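Local structure of putative isochorismatase (Burkholderia xenovorans, 3OQP) at residues N16-V19 and P24-Y27; Q31-N36 and T115-H120. The protein is a putative isochorismatase-family hydrolase, probably using a catalytic cysteine, whose natural substrate is not established. One frame throughout, in Å; residues are numbered along the deposited sequence. Where two conformers were deposited one is given.

Interaction 1 (N16-V19 and P24-Y27); sequences NEYV and PIEY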
# COMPACT_ATOMS: atom_id res chain seq x y z
N ASN A 16 -11.80 -15.26 -12.87
CA ASN A 16 -11.68 -16.67 -12.60
C ASN A 16 -10.32 -17.11 -12.15
O ASN A 16 -10.24 -18.09 -11.38
CB ASN A 16 -12.05 -17.47 -13.85
CG ASN A 16 -13.51 -17.38 -14.20
OD1 ASN A 16 -14.35 -17.30 -13.29
ND2 ASN A 16 -13.84 -17.42 -15.50
N GLU A 17 -9.25 -16.39 -12.48
CA GLU A 17 -7.90 -16.71 -12.11
C GLU A 17 -7.78 -16.89 -10.60
O GLU A 17 -6.99 -17.71 -10.12
CB GLU A 17 -6.91 -15.61 -12.53
CG GLU A 17 -5.51 -16.06 -12.64
CD GLU A 17 -5.34 -16.95 -13.88
OE1 GLU A 17 -5.23 -16.40 -15.03
OE2 GLU A 17 -5.32 -18.20 -13.70
N TYR A 18 -8.52 -16.05 -9.85
CA TYR A 18 -8.53 -16.05 -8.42
C TYR A 18 -9.34 -17.18 -7.76
O TYR A 18 -9.23 -17.43 -6.53
CB TYR A 18 -9.06 -14.72 -7.87
CG TYR A 18 -8.10 -13.57 -8.07
CD1 TYR A 18 -6.84 -13.61 -7.52
CD2 TYR A 18 -8.45 -12.43 -8.83
CE1 TYR A 18 -5.93 -12.55 -7.67
CE2 TYR A 18 -7.57 -11.33 -8.90
CZ TYR A 18 -6.30 -11.43 -8.39
OH TYR A 18 -5.43 -10.37 -8.47
N VAL A 19 -10.15 -17.87 -8.52
CA VAL A 19 -11.10 -18.83 -8.03
C VAL A 19 -10.77 -20.22 -8.53
O VAL A 19 -10.36 -21.09 -7.78
CB VAL A 19 -12.53 -18.40 -8.37
CG1 VAL A 19 -13.53 -19.33 -7.70
CG2 VAL A 19 -12.82 -16.94 -7.93
N PRO A 24 -4.90 -18.71 -6.62
CA PRO A 24 -6.10 -18.90 -5.85
C PRO A 24 -6.12 -18.13 -4.55
O PRO A 24 -5.22 -18.27 -3.71
CB PRO A 24 -6.13 -20.41 -5.60
CG PRO A 24 -4.89 -20.90 -5.94
CD PRO A 24 -4.12 -19.95 -6.76
N ILE A 25 -7.16 -17.33 -4.38
CA ILE A 25 -7.35 -16.63 -3.10
C ILE A 25 -7.46 -17.63 -1.94
O ILE A 25 -8.24 -18.60 -2.05
CB ILE A 25 -8.60 -15.74 -3.20
CG1 ILE A 25 -8.43 -14.61 -4.20
CG2 ILE A 25 -9.00 -15.22 -1.81
CD1 ILE A 25 -7.39 -13.53 -3.82
N GLU A 26 -6.76 -17.36 -0.84
CA GLU A 26 -6.76 -18.25 0.34
C GLU A 26 -7.32 -17.62 1.60
O GLU A 26 -7.67 -18.36 2.48
CB GLU A 26 -5.39 -18.80 0.69
CG GLU A 26 -4.86 -19.65 -0.41
CD GLU A 26 -3.59 -20.44 -0.03
OE1 GLU A 26 -3.18 -20.44 1.17
OE2 GLU A 26 -3.05 -21.06 -0.98
N TYR A 27 -7.42 -16.31 1.75
CA TYR A 27 -8.00 -15.76 2.98
C TYR A 27 -8.51 -14.37 2.71
O TYR A 27 -7.81 -13.58 2.07
CB TYR A 27 -6.96 -15.63 4.07
CG TYR A 27 -7.62 -15.39 5.40
CD1 TYR A 27 -7.95 -14.10 5.79
CD2 TYR A 27 -7.99 -16.44 6.23
CE1 TYR A 27 -8.58 -13.84 7.02
CE2 TYR A 27 -8.64 -16.21 7.45
CZ TYR A 27 -8.94 -14.92 7.85
OH TYR A 27 -9.53 -14.71 9.09
O HOH W 1 -9.25 -19.55 -4.55
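The Y18 side chain crosses that of I25 obliquely, its ring atom CD1 3.7 Å from I25 CD1 and its CB equally near I25 CG1. Both residues belong to the loop that leaves strand 7-12 of the isochorismatase α/β fold and leads into helix 30-47, and the contact closes this loop on itself, with four residues separating the two segments. Y18 carries its ring beside its own backbone N (chi1 -72°), which sets the near side of the ring against I25 while F65 and Y117 meet it elsewhere. A tetraethylene glycol molecule, probably from the crystallisation liquor, lies about 4 Å from the Y18 side chain and may mark a pocket. P24 packs on R205 of the second subunit. Several groups converge on the carbonyl of Y18. I25 N gives it a nearly straight hydrogen bond (3.0 Å to Y18 O, 166° at the hydrogen), approaching 20° off the carbonyl plane, and P24 CA adds a CA-H...O contact at 3.5 Å from Y18 O. A water completes the grip, donating one hydrogen to Y18 O and the other to I25 O, each 2.9 Å from the water oxygen.

Interaction 2 (Q31-N36 and T115-H120); sequences QSSLAN and TGYMTH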
# COMPACT_ATOMS: atom_id res chain seq x y z
N GLN A 31 -15.03 -18.56 -1.45
CA GLN A 31 -16.46 -18.67 -1.64
C GLN A 31 -17.22 -17.71 -0.77
O GLN A 31 -18.23 -17.15 -1.17
CB GLN A 31 -16.94 -20.09 -1.46
CG GLN A 31 -16.39 -21.08 -2.50
CD GLN A 31 -16.77 -20.70 -3.94
OE1 GLN A 31 -17.87 -20.25 -4.20
NE2 GLN A 31 -15.81 -20.83 -4.86
N SER A 32 -16.69 -17.44 0.42
CA SER A 32 -17.35 -16.48 1.33
C SER A 32 -17.22 -15.04 0.84
O SER A 32 -18.09 -14.19 1.04
CB SER A 32 -16.81 -16.56 2.78
OG SER A 32 -15.51 -15.94 2.97
N SER A 33 -16.06 -14.71 0.30
CA SER A 33 -15.92 -13.35 -0.27
C SER A 33 -16.68 -13.16 -1.57
O SER A 33 -17.26 -12.10 -1.77
CB SER A 33 -14.46 -12.92 -0.38
OG SER A 33 -13.71 -13.79 -1.22
N LEU A 34 -16.72 -14.19 -2.42
CA LEU A 34 -17.54 -14.07 -3.63
C LEU A 34 -18.99 -13.80 -3.27
O LEU A 34 -19.63 -12.94 -3.90
CB LEU A 34 -17.45 -15.33 -4.51
CG LEU A 34 -16.16 -15.50 -5.27
CD1 LEU A 34 -16.04 -16.93 -5.79
CD2 LEU A 34 -16.04 -14.51 -6.45
N ALA A 35 -19.50 -14.51 -2.27
CA ALA A 35 -20.88 -14.32 -1.85
C ALA A 35 -21.12 -12.89 -1.33
O ALA A 35 -22.17 -12.30 -1.59
CB ALA A 35 -21.29 -15.36 -0.82
N ASN A 36 -20.14 -12.35 -0.62
CA ASN A 36 -20.31 -11.01 -0.08
C ASN A 36 -20.20 -9.92 -1.11
O ASN A 36 -20.88 -8.92 -1.07
CB ASN A 36 -19.31 -10.79 1.05
CG ASN A 36 -19.72 -11.48 2.31
OD1 ASN A 36 -20.93 -11.70 2.55
ND2 ASN A 36 -18.76 -11.92 3.08
N THR A 115 -14.17 -3.50 -2.99
CA THR A 115 -14.30 -4.94 -2.90
C THR A 115 -13.45 -5.55 -4.04
O THR A 115 -13.03 -4.86 -5.00
CB THR A 115 -15.78 -5.40 -3.06
OG1 THR A 115 -16.23 -5.07 -4.39
CG2 THR A 115 -16.65 -4.80 -1.97
N GLY A 116 -13.23 -6.83 -3.94
CA GLY A 116 -12.50 -7.57 -4.92
C GLY A 116 -11.06 -7.83 -4.48
O GLY A 116 -10.73 -7.75 -3.30
N TYR A 117 -10.25 -8.22 -5.44
CA TYR A 117 -8.96 -8.83 -5.20
C TYR A 117 -7.84 -8.15 -5.97
O TYR A 117 -8.05 -7.64 -7.06
CB TYR A 117 -9.00 -10.30 -5.67
CG TYR A 117 -10.19 -11.11 -5.15
CD1 TYR A 117 -10.43 -11.27 -3.80
CD2 TYR A 117 -11.11 -11.63 -6.04
CE1 TYR A 117 -11.56 -12.00 -3.37
CE2 TYR A 117 -12.21 -12.38 -5.62
CZ TYR A 117 -12.44 -12.56 -4.27
OH TYR A 117 -13.59 -13.25 -3.90
N MSE A 118 -6.59 -8.23 -5.48
CA MSE A 118 -6.23 -8.72 -4.17
C MSE A 118 -6.13 -7.55 -3.19
O MSE A 118 -5.73 -6.44 -3.53
CB MSE A 118 -4.90 -9.39 -4.14
CG MSE A 118 -4.92 -10.61 -5.03
SE MSE A 118 -3.15 -11.56 -5.21
CE MSE A 118 -2.38 -10.36 -6.34
N THR A 119 -6.40 -7.82 -1.92
CA THR A 119 -6.30 -6.88 -0.75
C THR A 119 -5.03 -6.01 -0.85
O THR A 119 -5.07 -4.78 -0.81
CB THR A 119 -6.30 -7.61 0.57
OG1 THR A 119 -7.60 -8.19 0.69
CG2 THR A 119 -6.00 -6.65 1.67
N HIS A 120 -3.90 -6.68 -1.00
CA HIS A 120 -2.56 -6.11 -0.90
C HIS A 120 -1.94 -5.57 -2.18
O HIS A 120 -0.81 -5.08 -2.11
CB HIS A 120 -1.67 -7.19 -0.27
CG HIS A 120 -1.62 -8.40 -1.11
ND1 HIS A 120 -2.57 -9.40 -1.00
CD2 HIS A 120 -0.79 -8.75 -2.11
CE1 HIS A 120 -2.33 -10.29 -1.98
NE2 HIS A 120 -1.23 -9.92 -2.65
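S33 OG receives a 2.7 Å hydrogen bond from Y117 OH and also makes a weak one to V30 O, one turn back in its own helix. With chi1 at 61°, the S33 hydroxyl sits between the backbone N and the carbonyl carbon, within range of both partners. It meets the phenol at the ring edge and in the ring plane, so that S33 OG is also 3.5 Å from Y117 CE1. Next along the helix, L34 comes to the same end of the tyrosine from another side. Its CG is 3.7 Å from Y117 OH, its CD2 lies near the ring plane off the CE2 edge, and the two side chains cross at about a right angle. A buried tyrosine thus spans from the loop after strand 111-115 to helix 30-47, which packs beside the central parallel sheet of the isochorismatase fold. At G116 the chain turns a corner (phi 100°), and the peptide between Y117 and M118 is cis, as in relatives of this family, where such a bond lies beside the cysteine nucleophile. Here M118 N donates to OD2 of 3-sulfinoalanine at position 122, an oxidised cysteine that is probably the counterpart of that nucleophile. Y117 is held at its root by backbone bonding to I12.

The two contacts follow one another along the chain: interaction 1 is complete within the loop after strand 7-12, and interaction 2 then joins helix 30-47, into which that loop runs, to the loop after strand 111-115. These strands are neighbours in the middle of the six-stranded parallel sheet, so the loops that leave them come together, with the contact centres 9 Å apart. They touch directly: Y18 CE1 packs 3.4 Å from M118 CG, and I25 CD1 lies 3.8 Å from Y117 CD1. Through M118 they adjoin the loop carrying the modified cysteine, probably at the active-site end of this fold, and both reach the second subunit.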